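PDB 5XEI: chromosome partition protein Smc from Pyrococcus yayanosii, which is probably required for chromosome condensation and partitioning, working as a homodimeric, DNA-binding ATPase of the SMC family. Local coordinates for residues A[198-203]-A[331-336]; A[215-220]-A[318-323]. All blocks are in the same frame, centred on the assembly; numbering follows the deposited sequence.

Contacts 1 and 2 lie along the antiparallel coiled-coil arm that leads away from the Smc head, and they offer two examples of how distant parts of one chain are matched. Both use helix 170-246; contact 1 pairs it with helix 321-383, and contact 2 with the start of that helix and the linker before it. Their centres lie 22 Å apart and their nearest atoms stay about 8 Å from each other. Contact 2 is nested within the loop that contact 1 closes, consistent with the joint that interrupts the arm. Their centres are about 36 Å and 57 Å, respectively, from the chain's centre, and both lie away from the predicted ATP site of the head.

Contact 1. Residues A[198-203]-A[331-336]; sequences KEVKKQ and RRYLEL
V200 and Y333 are the nearest CA pair of the two segments, 6.3 Å apart; the segment axes approach to 9.6 Å and run near-antiparallel at 148°. This is the antiparallel two-helix coiled coil of the SMC arm, and V200 shows how a small branched residue can serve several partners at once. Its two methyls divide the work. CG1 comes to the edge of the Y333 ring, near the ring plane, at 3.7 Å from CD1, whereas CG2 is directed to R332 and L336. V200 also touches V329, one turn earlier on the opposing helix.

The tyrosine reaches this place because its CG stands opposite the backbone N (chi1 -171°), swinging the ring across the helix interface towards K201. There the lysine's aliphatic part runs obliquely past the ring, with K201 CB 3.3 Å from Y333 CE1. A bend at chi2 (54°) carries K201 CD on to the phenol oxygen, before the ammonium turns to a salt bridge with D205. The same oxygen, Y333 OH, has a weak hydrogen bond with K337 in its own helix. Replacing Y333 with alanine would probably open a gap beside I197 and L204 and leave the methylenes of K201 without their aromatic neighbour.

R332 extends its chain from CG to NE and lays its guanidinium against the valine: V200 CG2 sits over one face, displaced towards the rim, 3.4 Å from R332 NH1, and the same CG2 lies 4.1 Å from L336 CD1.

Contact 2. Residues A[215-220]-A[318-323]; sequences LRYLDL and VNMKAI
The ring of Y217 receives V318 over one face: CG2 of the valine stands 4.1 Å from the ring centroid and 17° off its normal, a CH-pi contact displaced slightly towards the rim near Y217 CG. M320 meets the same ring obliquely, its SD 3.9 Å from Y217 CE2, which makes a Met-aromatic contact. The bend at chi2 (-132°) sets the sulfur beside the aromatic carbons. Beyond the two segments, Y217 also touches I312, and one tyrosine thus packs against helix 298-315 and against V318 and M320 in the linker that follows it.

Next to this aromatic patch lies an aliphatic one. L215 CD2 packs against I323 CD1 at 3.4 Å, and L218 CD2 approaches the same isoleucine carbon from the following turn at 4.2 Å. I323 further touches R211 and A214.

V318 and N319 are extended, just ahead of the turn into helix 321-383. At this lead-in N319 OD1 accepts a weak capping bond from K321 N, 3.2 Å away. Its ND2 is hydrogen-bonded to E210, tying the linker to helix 170-246.

No hydrogen bond passes directly between 215-220 and 318-323, which implies that shape and apolar character hold them together, while the polar bonds of N319 run to K321 N and to E210 and not to 215-220.

Contact 1. Residues A[198-203]-A[331-336]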
ATOM      1  N   LYS A 198      21.601 -24.209   5.009  1.00 47.36           N
ATOM      2  CA  LYS A 198      21.589 -25.588   4.556  1.00 52.24           C
ATOM      3  C   LYS A 198      22.917 -25.948   3.883  1.00 52.23           C
ATOM      4  O   LYS A 198      23.505 -26.989   4.193  1.00 54.27           O
ATOM      5  CB  LYS A 198      20.377 -25.834   3.650  1.00 46.37           C
ATOM      6  CG  LYS A 198      20.299 -27.267   3.123  1.00 59.86           C
ATOM      7  CD  LYS A 198      18.882 -27.671   2.693  1.00 64.77           C
ATOM      8  CE  LYS A 198      18.783 -29.192   2.519  1.00 70.38           C
ATOM      9  NZ  LYS A 198      17.367 -29.678   2.660  1.00 72.10           N
ATOM     10  N   GLU A 199      23.437 -25.078   3.006  1.00 48.58           N
ATOM     11  CA  GLU A 199      24.709 -25.378   2.349  1.00 55.13           C
ATOM     12  C   GLU A 199      25.865 -25.305   3.335  1.00 58.52           C
ATOM     13  O   GLU A 199      26.723 -26.197   3.371  1.00 57.68           O
ATOM     14  CB  GLU A 199      24.985 -24.433   1.172  1.00 50.30           C
ATOM     15  CG  GLU A 199      26.430 -24.652   0.635  1.00 60.92           C
ATOM     16  CD  GLU A 199      26.768 -23.936  -0.688  1.00 72.84           C
ATOM     17  OE1 GLU A 199      27.978 -23.709  -0.950  1.00 82.27           O
ATOM     18  OE2 GLU A 199      25.850 -23.625  -1.481  1.00 73.14           O
ATOM     19  N   VAL A 200      25.922 -24.227   4.118  1.00 50.60           N
ATOM     20  CA  VAL A 200      27.010 -24.058   5.065  1.00 49.49           C
ATOM     21  C   VAL A 200      27.085 -25.256   5.997  1.00 50.82           C
ATOM     22  O   VAL A 200      28.157 -25.830   6.215  1.00 46.57           O
ATOM     23  CB  VAL A 200      26.833 -22.740   5.830  1.00 45.83           C
ATOM     24  CG1 VAL A 200      27.583 -22.795   7.131  1.00 43.44           C
ATOM     25  CG2 VAL A 200      27.314 -21.578   4.957  1.00 46.73           C
ATOM     26  N   LYS A 201      25.936 -25.678   6.523  1.00 56.62           N
ATOM     27  CA  LYS A 201      25.898 -26.844   7.398  1.00 55.07           C
ATOM     28  C   LYS A 201      26.453 -28.075   6.687  1.00 60.26           C
ATOM     29  O   LYS A 201      27.068 -28.946   7.315  1.00 63.63           O
ATOM     30  CB  LYS A 201      24.460 -27.060   7.874  1.00 51.49           C
ATOM     31  CG  LYS A 201      24.170 -28.331   8.624  1.00 57.99           C
ATOM     32  CD  LYS A 201      25.095 -28.532   9.798  1.00 70.20           C
ATOM     33  CE  LYS A 201      24.651 -29.746  10.583  1.00 78.02           C
ATOM     34  NZ  LYS A 201      25.681 -30.795  10.474  1.00 79.44           N
ATOM     35  N   LYS A 202      26.301 -28.143   5.373  1.00 54.90           N
ATOM     36  CA  LYS A 202      26.780 -29.324   4.672  1.00 58.73           C
ATOM     37  C   LYS A 202      28.272 -29.199   4.372  1.00 63.31           C
ATOM     38  O   LYS A 202      29.036 -30.166   4.516  1.00 60.54           O
ATOM     39  CB  LYS A 202      25.920 -29.529   3.424  1.00 49.73           C
ATOM     40  CG  LYS A 202      26.491 -30.396   2.359  1.00 55.65           C
ATOM     41  CD  LYS A 202      25.553 -30.370   1.152  1.00 69.63           C
ATOM     42  CE  LYS A 202      26.202 -30.917  -0.120  1.00 66.31           C
ATOM     43  NZ  LYS A 202      25.195 -31.214  -1.185  1.00 53.83           N
ATOM     44  N   GLN A 203      28.707 -27.994   4.011  1.00 60.00           N
ATOM     45  CA  GLN A 203      30.127 -27.708   3.900  1.00 53.89           C
ATOM     46  C   GLN A 203      30.848 -27.933   5.224  1.00 57.90           C
ATOM     47  O   GLN A 203      31.941 -28.512   5.257  1.00 60.11           O
ATOM     48  CB  GLN A 203      30.300 -26.276   3.420  1.00 54.43           C
ATOM     49  CG  GLN A 203      31.584 -25.644   3.844  1.00 59.40           C
ATOM     50  CD  GLN A 203      31.840 -24.346   3.112  1.00 69.47           C
ATOM     51  OE1 GLN A 203      30.917 -23.544   2.881  1.00 69.39           O
ATOM     52  NE2 GLN A 203      33.100 -24.133   2.724  1.00 64.52           N
ATOM     53  N   ARG A 331      32.036 -20.319  12.483  1.00 50.90           N
ATOM     54  CA  ARG A 331      31.578 -18.972  12.826  1.00 54.83           C
ATOM     55  C   ARG A 331      30.468 -18.521  11.892  1.00 51.21           C
ATOM     56  O   ARG A 331      29.450 -17.985  12.345  1.00 51.60           O
ATOM     57  CB  ARG A 331      32.731 -17.962  12.808  1.00 53.28           C
ATOM     58  CG  ARG A 331      33.880 -18.318  13.721  1.00 67.65           C
ATOM     59  CD  ARG A 331      34.898 -17.184  13.885  1.00 77.47           C
ATOM     60  NE  ARG A 331      36.254 -17.678  13.655  1.00 80.97           N
ATOM     61  CZ  ARG A 331      37.106 -18.021  14.621  1.00 84.77           C
ATOM     62  NH1 ARG A 331      38.321 -18.467  14.303  1.00 83.21           N
ATOM     63  NH2 ARG A 331      36.747 -17.935  15.905  1.00 77.37           N
ATOM     64  N   ARG A 332      30.624 -18.756  10.593  1.00 49.35           N
ATOM     65  CA  ARG A 332      29.557 -18.408   9.661  1.00 50.12           C
ATOM     66  C   ARG A 332      28.284 -19.185   9.983  1.00 54.34           C
ATOM     67  O   ARG A 332      27.176 -18.635   9.946  1.00 55.35           O
ATOM     68  CB  ARG A 332      30.008 -18.671   8.225  1.00 48.75           C
ATOM     69  CG  ARG A 332      29.105 -18.037   7.201  1.00 56.82           C
ATOM     70  CD  ARG A 332      29.465 -18.414   5.783  1.00 53.73           C
ATOM     71  NE  ARG A 332      28.393 -17.999   4.876  1.00 67.06           N
ATOM     72  CZ  ARG A 332      28.229 -18.462   3.636  1.00 65.80           C
ATOM     73  NH1 ARG A 332      29.070 -19.360   3.126  1.00 62.71           N
ATOM     74  NH2 ARG A 332      27.221 -18.024   2.899  1.00 52.49           N
ATOM     75  N   TYR A 333      28.429 -20.457  10.346  1.00 55.26           N
ATOM     76  CA  TYR A 333      27.271 -21.256  10.715  1.00 49.14           C
ATOM     77  C   TYR A 333      26.556 -20.646  11.906  1.00 52.88           C
ATOM     78  O   TYR A 333      25.373 -20.304  11.825  1.00 45.69           O
ATOM     79  CB  TYR A 333      27.707 -22.677  11.022  1.00 48.72           C
ATOM     80  CG  TYR A 333      26.566 -23.627  11.209  1.00 53.05           C
ATOM     81  CD1 TYR A 333      25.699 -23.913  10.162  1.00 58.99           C
ATOM     82  CD2 TYR A 333      26.369 -24.270  12.422  1.00 62.48           C
ATOM     83  CE1 TYR A 333      24.647 -24.796  10.326  1.00 57.99           C
ATOM     84  CE2 TYR A 333      25.332 -25.157  12.593  1.00 66.57           C
ATOM     85  CZ  TYR A 333      24.475 -25.418  11.543  1.00 65.91           C
ATOM     86  OH  TYR A 333      23.439 -26.299  11.726  1.00 77.98           O
ATOM     87  N   LEU A 334      27.272 -20.479  13.024  1.00 55.95           N
ATOM     88  CA  LEU A 334      26.642 -19.939  14.224  1.00 54.80           C
ATOM     89  C   LEU A 334      26.083 -18.544  13.995  1.00 58.31           C
ATOM     90  O   LEU A 334      25.166 -18.123  14.717  1.00 55.29           O
ATOM     91  CB  LEU A 334      27.622 -19.921  15.398  1.00 43.85           C
ATOM     92  CG  LEU A 334      27.624 -21.218  16.207  1.00 64.08           C
ATOM     93  CD1 LEU A 334      28.550 -21.133  17.387  1.00 67.33           C
ATOM     94  CD2 LEU A 334      26.221 -21.605  16.662  1.00 75.23           C
ATOM     95  N   GLU A 335      26.577 -17.825  12.993  1.00 47.45           N
ATOM     96  CA  GLU A 335      26.013 -16.504  12.839  1.00 48.26           C
ATOM     97  C   GLU A 335      24.762 -16.509  11.997  1.00 51.99           C
ATOM     98  O   GLU A 335      23.845 -15.728  12.256  1.00 53.77           O
ATOM     99  CB  GLU A 335      27.034 -15.562  12.250  1.00 51.43           C
ATOM    100  CG  GLU A 335      27.758 -14.868  13.335  1.00 57.06           C
ATOM    101  CD  GLU A 335      28.660 -13.805  12.803  1.00 77.30           C
ATOM    102  OE1 GLU A 335      28.201 -12.999  11.950  1.00 71.54           O
ATOM    103  OE2 GLU A 335      29.839 -13.804  13.234  1.00 88.60           O
ATOM    104  N   LEU A 336      24.706 -17.374  10.987  1.00 54.86           N
ATOM    105  CA  LEU A 336      23.453 -17.555  10.268  1.00 49.38           C
ATOM    106  C   LEU A 336      22.337 -18.026  11.208  1.00 51.00           C
ATOM    107  O   LEU A 336      21.203 -17.550  11.108  1.00 55.95           O
ATOM    108  CB  LEU A 336      23.660 -18.532   9.118  1.00 40.70           C
ATOM    109  CG  LEU A 336      24.537 -18.099   7.955  1.00 46.52           C
ATOM    110  CD1 LEU A 336      24.680 -19.265   6.987  1.00 48.19           C
ATOM    111  CD2 LEU A 336      23.925 -16.898   7.243  1.00 45.88           C
TER

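Contact 2. Residues A[215-220]-A[318-323]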
ATOM      1  N   LEU A 215      44.136 -33.686  11.682  1.00 50.93           N
ATOM      2  CA  LEU A 215      44.641 -33.741  13.049  1.00 50.86           C
ATOM      3  C   LEU A 215      45.392 -35.045  13.325  1.00 52.74           C
ATOM      4  O   LEU A 215      46.447 -35.026  13.963  1.00 57.16           O
ATOM      5  CB  LEU A 215      43.493 -33.545  14.045  1.00 53.21           C
ATOM      6  CG  LEU A 215      42.912 -32.123  14.097  1.00 56.71           C
ATOM      7  CD1 LEU A 215      42.075 -31.853  15.338  1.00 53.24           C
ATOM      8  CD2 LEU A 215      44.027 -31.122  14.029  1.00 46.53           C
ATOM      9  N   ARG A 216      44.880 -36.187  12.869  1.00 51.06           N
ATOM     10  CA  ARG A 216      45.571 -37.435  13.191  1.00 55.68           C
ATOM     11  C   ARG A 216      46.779 -37.640  12.297  1.00 55.78           C
ATOM     12  O   ARG A 216      47.804 -38.159  12.743  1.00 52.85           O
ATOM     13  CB  ARG A 216      44.624 -38.625  13.104  1.00 59.23           C
ATOM     14  CG  ARG A 216      43.226 -38.320  13.593  1.00 67.73           C
ATOM     15  CD  ARG A 216      42.242 -39.459  13.284  1.00 82.60           C
ATOM     16  NE  ARG A 216      41.092 -39.348  14.156  1.00 90.75           N
ATOM     17  CZ  ARG A 216      39.984 -40.055  13.983  1.00 90.41           C
ATOM     18  NH1 ARG A 216      39.901 -40.917  12.971  1.00 86.07           N
ATOM     19  NH2 ARG A 216      38.958 -39.920  14.814  1.00 85.47           N
ATOM     20  N   TYR A 217      46.686 -37.228  11.039  1.00 56.06           N
ATOM     21  CA  TYR A 217      47.892 -37.095  10.240  1.00 54.15           C
ATOM     22  C   TYR A 217      48.966 -36.317  11.010  1.00 54.65           C
ATOM     23  O   TYR A 217      50.147 -36.690  11.004  1.00 56.22           O
ATOM     24  CB  TYR A 217      47.552 -36.434   8.901  1.00 47.33           C
ATOM     25  CG  TYR A 217      48.766 -35.937   8.185  1.00 50.72           C
ATOM     26  CD1 TYR A 217      49.416 -36.720   7.256  1.00 52.08           C
ATOM     27  CD2 TYR A 217      49.272 -34.674   8.454  1.00 54.59           C
ATOM     28  CE1 TYR A 217      50.532 -36.254   6.607  1.00 55.82           C
ATOM     29  CE2 TYR A 217      50.377 -34.211   7.831  1.00 53.55           C
ATOM     30  CZ  TYR A 217      51.010 -34.991   6.908  1.00 55.92           C
ATOM     31  OH  TYR A 217      52.130 -34.476   6.289  1.00 64.96           O
ATOM     32  N   LEU A 218      48.573 -35.241  11.690  1.00 50.32           N
ATOM     33  CA  LEU A 218      49.526 -34.489  12.497  1.00 52.47           C
ATOM     34  C   LEU A 218      50.132 -35.372  13.577  1.00 59.54           C
ATOM     35  O   LEU A 218      51.357 -35.506  13.666  1.00 59.80           O
ATOM     36  CB  LEU A 218      48.841 -33.279  13.125  1.00 56.30           C
ATOM     37  CG  LEU A 218      49.223 -31.893  12.632  1.00 55.82           C
ATOM     38  CD1 LEU A 218      49.065 -31.846  11.125  1.00 53.44           C
ATOM     39  CD2 LEU A 218      48.336 -30.837  13.281  1.00 57.20           C
ATOM     40  N   ASP A 219      49.280 -35.981  14.412  1.00 58.22           N
ATOM     41  CA  ASP A 219      49.766 -36.864  15.471  1.00 61.04           C
ATOM     42  C   ASP A 219      50.749 -37.896  14.939  1.00 57.95           C
ATOM     43  O   ASP A 219      51.847 -38.064  15.483  1.00 54.59           O
ATOM     44  CB  ASP A 219      48.594 -37.570  16.147  1.00 63.71           C
ATOM     45  CG  ASP A 219      47.865 -36.687  17.160  1.00 83.40           C
ATOM     46  OD1 ASP A 219      48.422 -35.639  17.580  1.00 80.79           O
ATOM     47  OD2 ASP A 219      46.714 -37.058  17.541  1.00 83.39           O
ATOM     48  N   LEU A 220      50.350 -38.615  13.887  1.00 53.99           N
ATOM     49  CA  LEU A 220      51.200 -39.631  13.284  1.00 56.96           C
ATOM     50  C   LEU A 220      52.523 -39.036  12.827  1.00 54.89           C
ATOM     51  O   LEU A 220      53.583 -39.634  13.018  1.00 55.67           O
ATOM     52  CB  LEU A 220      50.475 -40.273  12.100  1.00 56.62           C
ATOM     53  CG  LEU A 220      49.643 -41.528  12.356  1.00 59.56           C
ATOM     54  CD1 LEU A 220      48.876 -41.968  11.114  1.00 60.33           C
ATOM     55  CD2 LEU A 220      50.546 -42.635  12.852  1.00 74.04           C
ATOM     56  N   VAL A 318      45.395 -35.689   2.643  1.00 54.38           N
ATOM     57  CA  VAL A 318      44.781 -34.875   3.679  1.00 51.24           C
ATOM     58  C   VAL A 318      44.914 -33.413   3.284  1.00 53.19           C
ATOM     59  O   VAL A 318      45.817 -33.019   2.550  1.00 59.31           O
ATOM     60  CB  VAL A 318      45.381 -35.119   5.077  1.00 53.22           C
ATOM     61  CG1 VAL A 318      45.540 -36.616   5.341  1.00 57.01           C
ATOM     62  CG2 VAL A 318      46.691 -34.361   5.251  1.00 54.07           C
ATOM     63  N   ASN A 319      43.984 -32.605   3.776  1.00 56.20           N
ATOM     64  CA  ASN A 319      43.889 -31.191   3.427  1.00 52.54           C
ATOM     65  C   ASN A 319      44.116 -30.403   4.710  1.00 53.51           C
ATOM     66  O   ASN A 319      43.234 -30.327   5.564  1.00 55.36           O
ATOM     67  CB  ASN A 319      42.528 -30.891   2.794  1.00 55.14           C
ATOM     68  CG  ASN A 319      42.198 -29.401   2.752  1.00 60.13           C
ATOM     69  OD1 ASN A 319      43.087 -28.541   2.703  1.00 61.97           O
ATOM     70  ND2 ASN A 319      40.904 -29.090   2.751  1.00 60.89           N
ATOM     71  N   MET A 320      45.294 -29.819   4.873  1.00 52.96           N
ATOM     72  CA  MET A 320      45.554 -29.206   6.164  1.00 58.78           C
ATOM     73  C   MET A 320      44.897 -27.847   6.314  1.00 58.27           C
ATOM     74  O   MET A 320      44.740 -27.375   7.452  1.00 55.20           O
ATOM     75  CB  MET A 320      47.051 -29.103   6.415  1.00 63.29           C
ATOM     76  CG  MET A 320      47.769 -30.417   6.236  1.00 64.50           C
ATOM     77  SD  MET A 320      48.828 -30.632   7.671  1.00 88.34           S
ATOM     78  CE  MET A 320      47.550 -30.928   8.890  1.00 55.23           C
ATOM     79  N   LYS A 321      44.495 -27.218   5.204  1.00 49.33           N
ATOM     80  CA  LYS A 321      43.681 -26.015   5.314  1.00 55.02           C
ATOM     81  C   LYS A 321      42.431 -26.276   6.148  1.00 51.56           C
ATOM     82  O   LYS A 321      41.903 -25.358   6.786  1.00 47.46           O
ATOM     83  CB  LYS A 321      43.289 -25.509   3.928  1.00 51.96           C
ATOM     84  CG  LYS A 321      44.378 -25.633   2.894  1.00 58.55           C
ATOM     85  CD  LYS A 321      45.196 -24.350   2.793  1.00 67.38           C
ATOM     86  CE  LYS A 321      46.578 -24.587   2.141  1.00 67.66           C
ATOM     87  NZ  LYS A 321      47.602 -23.544   2.532  1.00 61.33           N
ATOM     88  N   ALA A 322      41.970 -27.531   6.175  1.00 47.50           N
ATOM     89  CA  ALA A 322      40.735 -27.881   6.866  1.00 50.15           C
ATOM     90  C   ALA A 322      40.743 -27.446   8.329  1.00 51.40           C
ATOM     91  O   ALA A 322      39.712 -27.013   8.849  1.00 54.72           O
ATOM     92  CB  ALA A 322      40.485 -29.385   6.771  1.00 49.62           C
ATOM     93  N   ILE A 323      41.877 -27.569   9.018  1.00 45.81           N
ATOM     94  CA  ILE A 323      41.896 -27.199  10.426  1.00 44.72           C
ATOM     95  C   ILE A 323      41.536 -25.731  10.588  1.00 47.75           C
ATOM     96  O   ILE A 323      40.769 -25.358  11.488  1.00 50.70           O
ATOM     97  CB  ILE A 323      43.260 -27.520  11.055  1.00 48.00           C
ATOM     98  CG1 ILE A 323      43.471 -29.030  11.108  1.00 47.04           C
ATOM     99  CG2 ILE A 323      43.382 -26.887  12.439  1.00 40.19           C
ATOM    100  CD1 ILE A 323      44.944 -29.426  11.180  1.00 46.06           C
TER